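Local coordinates for OmpA family protein (Klebsiella pneumoniae subsp. pneumoniae, PDB 7RJJ) that probably binds peptidoglycan through this OmpA-like domain, one part of a larger outer membrane protein, and holds D-alanine in its pocket, at residues S32-I37 / R72-D77; R95-N100 / N109-I114. All coordinates share one frame; numbering follows the deposited sequence.

Interaction 1 of 2, residues S32-I37 / R72-D77; sequences SSLMDI and RDWMRD
Leu34 and Met75, a selenomethionine, meet where two helices of the OmpA-like alpha/beta domain pack together. Helix 27-38 and the last turns of helix 57-77 lie 10.9 Å apart at the segment axes and cross at -62°. The tight part is built round the Met75 side chain. Its chain is bent at chi2 (-68°), and it runs alongside Leu34, pointing the opposite way. Met75 SE lies 3.9 Å from both Leu34 CB and Ile37 CD1. Ile37 approaches at a slant and brings only the end of its longer branch. Phe86 of strand 86-90 also touches Met75, while Ser33 and Ile37 rest on strand 112-117. The contact thus belongs to the layer between the helices and the sheet.

The outer side is looser. Trp74 has CG anti to its backbone N (chi1 -171°), which brings the six-membered ring up to Leu34. The two side chains stand roughly perpendicular, with Leu34 CD2 4.0 Å from Trp74 CZ3. Farther round helix 57-77, Arg72, Asp73, Arg76 and Asp77 form a salt-bridge network that does not touch segment 32-37. Arg76 grips Asp77 side-on, with NE and NH2 each taking one oxygen; its NH1 pairs with Asp83. Back at the packed side, Met75 CE sits 3.6 Å from Ser33 CB.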
ATOM      1  N   SER A  32      -3.854   3.187  11.609  1.00 22.06           N
ATOM      2  CA  SER A  32      -2.563   2.799  12.237  1.00 22.93           C
ATOM      3  C   SER A  32      -1.381   3.303  11.390  1.00 21.17           C
ATOM      4  O   SER A  32      -0.406   3.861  11.975  1.00 21.58           O
ATOM      5  CB  SER A  32      -2.497   1.313  12.460  1.00 23.86           C
ATOM      6  OG  SER A  32      -1.251   0.967  13.034  1.00 25.15           O
ATOM      7  N   SER A  33      -1.460   3.122  10.072  1.00 19.68           N
ATOM      8  CA  SER A  33      -0.391   3.610   9.157  1.00 18.39           C
ATOM      9  C   SER A  33      -0.339   5.136   9.203  1.00 17.96           C
ATOM     10  O   SER A  33       0.776   5.687   9.208  1.00 17.22           O
ATOM     11  CB  SER A  33      -0.611   3.142   7.749  1.00 17.27           C
ATOM     12  OG  SER A  33      -0.509   1.731   7.670  1.00 18.68           O
ATOM     13  N   LEU A  34      -1.516   5.766   9.217  1.00 18.35           N
ATOM     14  CA  LEU A  34      -1.638   7.239   9.252  1.00 19.01           C
ATOM     15  C   LEU A  34      -0.881   7.800  10.453  1.00 21.00           C
ATOM     16  O   LEU A  34      -0.106   8.742  10.298  1.00 20.61           O
ATOM     17  CB  LEU A  34      -3.120   7.622   9.274  1.00 19.52           C
ATOM     18  CG  LEU A  34      -3.399   9.118   9.403  1.00 20.42           C
ATOM     19  CD1 LEU A  34      -2.764   9.889   8.257  1.00 18.96           C
ATOM     20  CD2 LEU A  34      -4.892   9.391   9.466  1.00 21.60           C
HETATM   21  N   MSE A  35      -1.100   7.205  11.632  0.50 22.63           N
HETATM   22  CA  MSE A  35      -0.450   7.680  12.842  0.50 25.03           C
HETATM   23  C   MSE A  35       1.070   7.579  12.679  0.50 24.29           C
HETATM   24  O   MSE A  35       1.802   8.523  13.020  0.50 24.96           O
HETATM   25  CB  MSE A  35      -0.991   6.929  14.063  0.50 27.45           C
HETATM   26  CG  MSE A  35      -2.105   7.679  14.763  0.50 30.16           C
HETATM   27 SE   MSE A  35      -3.230   6.539  15.881  0.50 33.29          SE
HETATM   28  CE  MSE A  35      -3.187   4.640  15.393  0.50 31.87           C
ATOM     29  N   ASP A  36       1.541   6.462  12.105  1.00 23.16           N
ATOM     30  CA  ASP A  36       2.967   6.276  11.869  1.00 23.09           C
ATOM     31  C   ASP A  36       3.475   7.367  10.908  1.00 21.52           C
ATOM     32  O   ASP A  36       4.596   7.865  11.121  1.00 21.52           O
ATOM     33  CB  ASP A  36       3.280   4.883  11.317  1.00 22.93           C
ATOM     34  CG  ASP A  36       3.036   3.743  12.299  1.00 24.82           C
ATOM     35  OD1 ASP A  36       3.084   3.992  13.502  1.00 27.31           O
ATOM     36  OD2 ASP A  36       2.796   2.612  11.837  1.00 25.74           O
ATOM     37  N   ILE A  37       2.671   7.718   9.900  1.00 19.64           N
ATOM     38  CA  ILE A  37       3.024   8.796   8.922  1.00 19.11           C
ATOM     39  C   ILE A  37       3.065  10.151   9.646  1.00 20.94           C
ATOM     40  O   ILE A  37       4.033  10.924   9.399  1.00 20.91           O
ATOM     41  CB  ILE A  37       2.039   8.805   7.729  1.00 17.57           C
ATOM     42  CG1 ILE A  37       2.324   7.634   6.785  1.00 16.39           C
ATOM     43  CG2 ILE A  37       2.078  10.140   6.990  1.00 17.55           C
ATOM     44  CD1 ILE A  37       1.211   7.293   5.821  1.00 15.68           C
ATOM     45  N   ARG A  72      -2.966   5.922  -1.093  1.00 14.47           N
ATOM     46  CA  ARG A  72      -2.471   7.324  -1.152  1.00 15.50           C
ATOM     47  C   ARG A  72      -3.672   8.263  -1.007  1.00 16.40           C
ATOM     48  O   ARG A  72      -3.647   9.137  -0.113  1.00 16.74           O
ATOM     49  CB  ARG A  72      -1.752   7.620  -2.475  1.00 15.94           C
ATOM     50  CG  ARG A  72      -1.404   9.088  -2.684  1.00 17.55           C
ATOM     51  CD  ARG A  72      -1.099   9.390  -4.135  1.00 19.52           C
ATOM     52  NE  ARG A  72      -2.300   9.209  -4.940  1.00 21.57           N
ATOM     53  CZ  ARG A  72      -2.320   9.002  -6.246  1.00 22.10           C
ATOM     54  NH1 ARG A  72      -1.193   8.917  -6.930  1.00 23.09           N
ATOM     55  NH2 ARG A  72      -3.477   8.825  -6.860  1.00 23.96           N
ATOM     56  N   ASP A  73      -4.711   8.033  -1.809  1.00 17.24           N
ATOM     57  CA  ASP A  73      -5.920   8.902  -1.813  1.00 19.03           C
ATOM     58  C   ASP A  73      -6.550   8.953  -0.414  1.00 18.97           C
ATOM     59  O   ASP A  73      -6.972  10.047   0.006  1.00 19.34           O
ATOM     60  CB  ASP A  73      -6.967   8.423  -2.823  1.00 21.04           C
ATOM     61  CG  ASP A  73      -6.591   8.571  -4.287  1.00 22.32           C
ATOM     62  OD1 ASP A  73      -5.484   9.067  -4.575  1.00 21.61           O
ATOM     63  OD2 ASP A  73      -7.434   8.182  -5.133  1.00 25.32           O
ATOM     64  N   TRP A  74      -6.604   7.815   0.283  1.00 18.21           N
ATOM     65  CA  TRP A  74      -7.207   7.818   1.641  1.00 18.91           C
ATOM     66  C   TRP A  74      -6.351   8.669   2.581  1.00 18.73           C
ATOM     67  O   TRP A  74      -6.866   9.530   3.295  1.00 19.69           O
ATOM     68  CB  TRP A  74      -7.366   6.389   2.167  1.00 18.62           C
ATOM     69  CG  TRP A  74      -8.154   6.296   3.437  1.00 19.89           C
ATOM     70  CD1 TRP A  74      -9.487   6.026   3.555  1.00 21.68           C
ATOM     71  CD2 TRP A  74      -7.660   6.472   4.777  1.00 19.87           C
ATOM     72  NE1 TRP A  74      -9.851   5.995   4.872  1.00 22.75           N
ATOM     73  CE2 TRP A  74      -8.757   6.288   5.646  1.00 21.85           C
ATOM     74  CE3 TRP A  74      -6.409   6.771   5.329  1.00 18.86           C
ATOM     75  CZ2 TRP A  74      -8.631   6.385   7.032  1.00 22.83           C
ATOM     76  CZ3 TRP A  74      -6.286   6.864   6.698  1.00 19.80           C
ATOM     77  CH2 TRP A  74      -7.385   6.677   7.537  1.00 21.84           C
HETATM   78  N   MSE A  75      -5.036   8.441   2.559  1.00 17.44           N
HETATM   79  CA  MSE A  75      -4.133   9.160   3.448  1.00 18.14           C
HETATM   80  C   MSE A  75      -4.202  10.663   3.184  1.00 18.76           C
HETATM   81  O   MSE A  75      -4.189  11.464   4.112  1.00 19.18           O
HETATM   82  CB  MSE A  75      -2.697   8.674   3.262  1.00 17.19           C
HETATM   83  CG  MSE A  75      -2.481   7.227   3.603  1.00 17.45           C
HETATM   84 SE   MSE A  75      -2.669   6.866   5.514  1.00 20.97          SE
HETATM   85  CE  MSE A  75      -2.746   4.915   5.457  1.00 19.16           C
ATOM     86  N   ARG A  76      -4.326  11.039   1.920  1.00 19.00           N
ATOM     87  CA  ARG A  76      -4.341  12.480   1.560  1.00 20.95           C
ATOM     88  C   ARG A  76      -5.695  13.099   1.900  1.00 22.88           C
ATOM     89  O   ARG A  76      -5.709  14.128   2.556  1.00 24.56           O
ATOM     90  CB  ARG A  76      -4.059  12.637   0.062  1.00 21.26           C
ATOM     91  CG  ARG A  76      -4.201  14.039  -0.500  1.00 23.45           C
ATOM     92  CD  ARG A  76      -4.284  13.955  -2.007  1.00 24.53           C
ATOM     93  NE  ARG A  76      -5.485  13.283  -2.465  1.00 26.28           N
ATOM     94  CZ  ARG A  76      -5.613  12.645  -3.621  1.00 27.27           C
ATOM     95  NH1 ARG A  76      -4.596  12.569  -4.462  1.00 27.74           N
ATOM     96  NH2 ARG A  76      -6.764  12.077  -3.929  1.00 28.57           N
ATOM     97  N   ASP A  77      -6.773  12.455   1.492  1.00 23.18           N
ATOM     98  CA  ASP A  77      -8.133  13.045   1.636  1.00 25.59           C
ATOM     99  C   ASP A  77      -8.700  12.811   3.045  1.00 26.23           C
ATOM    100  O   ASP A  77      -9.266  13.766   3.609  1.00 27.99           O
ATOM    101  CB  ASP A  77      -9.051  12.517   0.528  1.00 26.91           C
ATOM    102  CG  ASP A  77      -8.599  12.910  -0.876  1.00 27.40           C
ATOM    103  OD1 ASP A  77      -7.804  13.868  -0.993  1.00 27.27           O
ATOM    104  OD2 ASP A  77      -9.034  12.250  -1.839  1.00 28.70           O
TER

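Interaction 2 of 2, residues R95-N100 / N109-I114; sequences RPIATN and NRRVEI. With DAL (D-alanine), chain C.
The loop between strand 86-90 and helix 103-109 is tied to the end of that helix and the chain leading into strand 112-117 in this OmpA-like domain. Asn109, buried, does most of the tying. Its side-chain amide is held at both ends by the loop. Asn109 OD1 accepts from two successive backbone amides, Ile97 N at 2.8 Å and Ala98 N at 2.9 Å. Asn109 ND2 gives one bond to Ala98 O at 2.8 Å and another to Asn100 OD1 at 2.9 Å. Both acceptors lie close to the Asn109 amide plane, although ND2 stands above the carbonyl plane of each. The two asparagine amides are turned 58° against each other. Four bonds therefore fix the rotation of the Asn109 amide, and they make it clear which end is oxygen.

Arg111 forms the second tie. Its chain runs extended from CG to NE and carries the guanidinium to the loop. Arg111 NH2 donates to Arg95 O at 2.8 Å, while NH1 adds only a weak bond to that oxygen and a better one to Asn109 O. Arg111 NE points almost straight (171°) at Glu113 OE2 in a salt bridge. Polar partners thus hold the group along its rim. Ile97 covers one face, crossing the arginine chain at a slant.

Between Asn109 and Arg111, Arg110 turns the other way, into the D-alanine pocket. Its NH1 pairs with Asp52, which also bonds the ligand, and Arg110 CD lies 3.3 Å from the D-alanine O. On the loop side, Ile97 CG2 sits over the guanidinium, 3.2 Å from Arg111 NH2.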
ATOM      1  N   ARG A  95       6.128  -9.999  -5.658  1.00 21.11           N
ATOM      2  CA  ARG A  95       6.707 -10.216  -4.287  1.00 21.52           C
ATOM      3  C   ARG A  95       5.689 -10.635  -3.236  1.00 20.57           C
ATOM      4  O   ARG A  95       5.428  -9.907  -2.279  1.00 19.19           O
ATOM      5  CB  ARG A  95       7.420  -8.963  -3.792  1.00 21.99           C
ATOM      6  CG  ARG A  95       8.635  -8.644  -4.633  1.00 24.49           C
ATOM      7  CD  ARG A  95       9.518  -7.661  -3.939  1.00 24.99           C
ATOM      8  NE  ARG A  95      10.603  -7.366  -4.837  1.00 27.64           N
ATOM      9  CZ  ARG A  95      11.545  -6.486  -4.592  1.00 28.21           C
ATOM     10  NH1 ARG A  95      11.532  -5.797  -3.459  1.00 28.69           N
ATOM     11  NH2 ARG A  95      12.490  -6.287  -5.494  1.00 29.92           N
ATOM     12  N   PRO A  96       5.182 -11.879  -3.319  1.00 21.17           N
ATOM     13  CA  PRO A  96       4.238 -12.383  -2.326  1.00 20.63           C
ATOM     14  C   PRO A  96       4.844 -12.472  -0.910  1.00 21.20           C
ATOM     15  O   PRO A  96       6.068 -12.628  -0.785  1.00 21.44           O
ATOM     16  CB  PRO A  96       3.891 -13.784  -2.861  1.00 21.93           C
ATOM     17  CG  PRO A  96       5.082 -14.170  -3.724  1.00 23.20           C
ATOM     18  CD  PRO A  96       5.522 -12.870  -4.354  1.00 22.67           C
ATOM     19  N   ILE A  97       3.993 -12.287   0.111  1.00 20.72           N
ATOM     20  CA  ILE A  97       4.384 -12.434   1.551  1.00 21.59           C
ATOM     21  C   ILE A  97       3.780 -13.750   2.057  1.00 22.56           C
ATOM     22  O   ILE A  97       4.152 -14.205   3.156  1.00 23.62           O
ATOM     23  CB  ILE A  97       3.919 -11.243   2.415  1.00 21.27           C
ATOM     24  CG1 ILE A  97       2.395 -11.061   2.365  1.00 20.87           C
ATOM     25  CG2 ILE A  97       4.656  -9.977   2.015  1.00 20.41           C
ATOM     26  CD1 ILE A  97       1.833 -10.159   3.444  1.00 21.55           C
ATOM     27  N   ALA A  98       2.872 -14.329   1.273  1.00 21.90           N
ATOM     28  CA  ALA A  98       2.193 -15.581   1.669  1.00 23.17           C
ATOM     29  C   ALA A  98       2.031 -16.487   0.451  1.00 23.18           C
ATOM     30  O   ALA A  98       2.167 -16.001  -0.684  1.00 22.39           O
ATOM     31  CB  ALA A  98       0.849 -15.266   2.288  1.00 23.15           C
ATOM     32  N   THR A  99       1.747 -17.764   0.698  1.00 24.42           N
ATOM     33  CA  THR A  99       1.542 -18.724  -0.409  1.00 24.79           C
ATOM     34  C   THR A  99       0.361 -18.244  -1.258  1.00 23.70           C
ATOM     35  O   THR A  99      -0.532 -17.542  -0.698  1.00 23.16           O
ATOM     36  CB  THR A  99       1.298 -20.145   0.125  1.00 26.90           C
ATOM     37  OG1 THR A  99       1.058 -21.019  -0.981  1.00 27.14           O
ATOM     38  CG2 THR A  99       0.125 -20.229   1.078  1.00 27.55           C
ATOM     39  N   ASN A 100       0.416 -18.516  -2.568  1.00 23.77           N
ATOM     40  CA  ASN A 100      -0.742 -18.249  -3.458  1.00 23.92           C
ATOM     41  C   ASN A 100      -1.510 -19.570  -3.612  1.00 26.22           C
ATOM     42  O   ASN A 100      -2.452 -19.611  -4.411  1.00 26.44           O
ATOM     43  CB  ASN A 100      -0.313 -17.667  -4.808  1.00 23.52           C
ATOM     44  CG  ASN A 100      -0.025 -16.186  -4.725  1.00 21.77           C
ATOM     45  OD1 ASN A 100      -0.898 -15.407  -4.330  1.00 20.84           O
ATOM     46  ND2 ASN A 100       1.182 -15.791  -5.097  1.00 21.43           N
ATOM     47  N   ASN A 109      -1.643 -11.552   0.066  1.00 17.18           N
ATOM     48  CA  ASN A 109      -0.795 -10.983  -1.017  1.00 16.01           C
ATOM     49  C   ASN A 109      -1.447  -9.732  -1.627  1.00 15.50           C
ATOM     50  O   ASN A 109      -0.691  -8.856  -2.129  1.00 14.84           O
ATOM     51  CB  ASN A 109      -0.446 -12.045  -2.058  1.00 16.49           C
ATOM     52  CG  ASN A 109       0.521 -13.082  -1.525  1.00 17.27           C
ATOM     53  OD1 ASN A 109       1.399 -12.765  -0.714  1.00 17.07           O
ATOM     54  ND2 ASN A 109       0.390 -14.317  -1.994  1.00 18.18           N
ATOM     55  N   ARG A 110      -2.779  -9.663  -1.639  1.00 16.36           N
ATOM     56  CA  ARG A 110      -3.499  -8.468  -2.153  1.00 16.33           C
ATOM     57  C   ARG A 110      -3.298  -7.378  -1.103  1.00 15.83           C
ATOM     58  O   ARG A 110      -4.118  -7.295  -0.172  1.00 16.38           O
ATOM     59  CB  ARG A 110      -4.975  -8.812  -2.392  1.00 17.83           C
ATOM     60  CG  ARG A 110      -5.181  -9.966  -3.362  1.00 18.81           C
ATOM     61  CD  ARG A 110      -6.639 -10.175  -3.737  1.00 20.62           C
ATOM     62  NE  ARG A 110      -7.504 -10.600  -2.639  1.00 21.78           N
ATOM     63  CZ  ARG A 110      -7.849 -11.870  -2.370  1.00 22.87           C
ATOM     64  NH1 ARG A 110      -7.384 -12.863  -3.101  1.00 22.83           N
ATOM     65  NH2 ARG A 110      -8.654 -12.137  -1.356  1.00 24.12           N
ATOM     66  N   ARG A 111      -2.262  -6.549  -1.265  1.00 14.89           N
ATOM     67  CA  ARG A 111      -1.961  -5.627  -0.153  1.00 14.85           C
ATOM     68  C   ARG A 111      -1.183  -4.391  -0.607  1.00 13.62           C
ATOM     69  O   ARG A 111      -0.785  -4.297  -1.784  1.00 13.26           O
ATOM     70  CB  ARG A 111      -1.081  -6.412   0.820  1.00 15.53           C
ATOM     71  CG  ARG A 111       0.332  -6.618   0.294  1.00 15.33           C
ATOM     72  CD  ARG A 111       1.119  -7.670   1.047  1.00 16.61           C
ATOM     73  NE  ARG A 111       2.539  -7.585   0.722  1.00 16.95           N
ATOM     74  CZ  ARG A 111       3.117  -8.164  -0.320  1.00 17.86           C
ATOM     75  NH1 ARG A 111       2.401  -8.885  -1.173  1.00 18.66           N
ATOM     76  NH2 ARG A 111       4.416  -8.014  -0.516  1.00 18.08           N
ATOM     77  N   VAL A 112      -0.973  -3.486   0.339  1.00 13.57           N
ATOM     78  CA  VAL A 112      -0.119  -2.286   0.133  1.00 12.83           C
ATOM     79  C   VAL A 112       0.897  -2.240   1.281  1.00 13.44           C
ATOM     80  O   VAL A 112       0.526  -2.583   2.423  1.00 14.51           O
ATOM     81  CB  VAL A 112      -0.958  -1.001   0.032  1.00 12.89           C
ATOM     82  CG1 VAL A 112      -0.145   0.237   0.373  1.00 12.35           C
ATOM     83  CG2 VAL A 112      -1.631  -0.876  -1.325  1.00 13.04           C
ATOM     84  N   GLU A 113       2.136  -1.889   0.950  1.00 13.95           N
ATOM     85  CA  GLU A 113       3.273  -1.733   1.885  1.00 15.47           C
ATOM     86  C   GLU A 113       3.683  -0.256   1.846  1.00 14.17           C
ATOM     87  O   GLU A 113       3.668   0.317   0.730  1.00 13.92           O
ATOM     88  CB  GLU A 113       4.460  -2.591   1.439  1.00 17.89           C
ATOM     89  CG  GLU A 113       4.183  -4.083   1.343  1.00 20.97           C
ATOM     90  CD  GLU A 113       4.109  -4.839   2.657  1.00 25.27           C
ATOM     91  OE1 GLU A 113       4.253  -4.194   3.735  1.00 28.24           O
ATOM     92  OE2 GLU A 113       3.943  -6.089   2.604  1.00 29.86           O
ATOM     93  N   ILE A 114       3.976   0.338   2.998  1.00 13.86           N
ATOM     94  CA  ILE A 114       4.406   1.765   3.052  1.00 13.57           C
ATOM     95  C   ILE A 114       5.810   1.826   3.658  1.00 13.90           C
ATOM     96  O   ILE A 114       6.065   1.149   4.685  1.00 14.58           O
ATOM     97  CB  ILE A 114       3.390   2.629   3.827  1.00 14.19           C
ATOM     98  CG1 ILE A 114       2.025   2.642   3.134  1.00 13.96           C
ATOM     99  CG2 ILE A 114       3.919   4.043   4.029  1.00 14.62           C
ATOM    100  CD1 ILE A 114       0.929   3.329   3.916  1.00 15.26           C
TER
HETATM  101  N   DAL C 601      -4.416 -11.201  -8.959  1.00 24.99           N
HETATM  102  CA  DAL C 601      -5.780 -10.914  -8.421  1.00 25.85           C
HETATM  103  CB  DAL C 601      -6.688 -10.463  -9.537  1.00 29.05           C
HETATM  104  C   DAL C 601      -5.690  -9.867  -7.303  1.00 25.73           C
HETATM  105  O   DAL C 601      -6.693  -9.265  -6.922  1.00 23.42           O
HETATM  106  OXT DAL C 601      -4.625  -9.611  -6.733  1.00 22.22           O

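In the fold
Interactions 1 and 2 follow one another along the chain, and their centres lie about 19 Å apart, with the middle of the domain between them. Strand 112-117 joins them. The chain entering it passes beside the loop of interaction 2, and the strand carries Ile114 to the helix pair of interaction 1. There Ile114 CD1 lies 4.1 Å from Ser33 CB and 4.3 Å from Met75 CE. Helix 57-77 makes a second link: its end takes part in interaction 1, while Asn60 and Arg67, earlier in it, bind D-alanine. Interaction 2 reaches the same pocket through Arg110. Interaction 1 is packing of helices, whereas interaction 2 borders the ligand site.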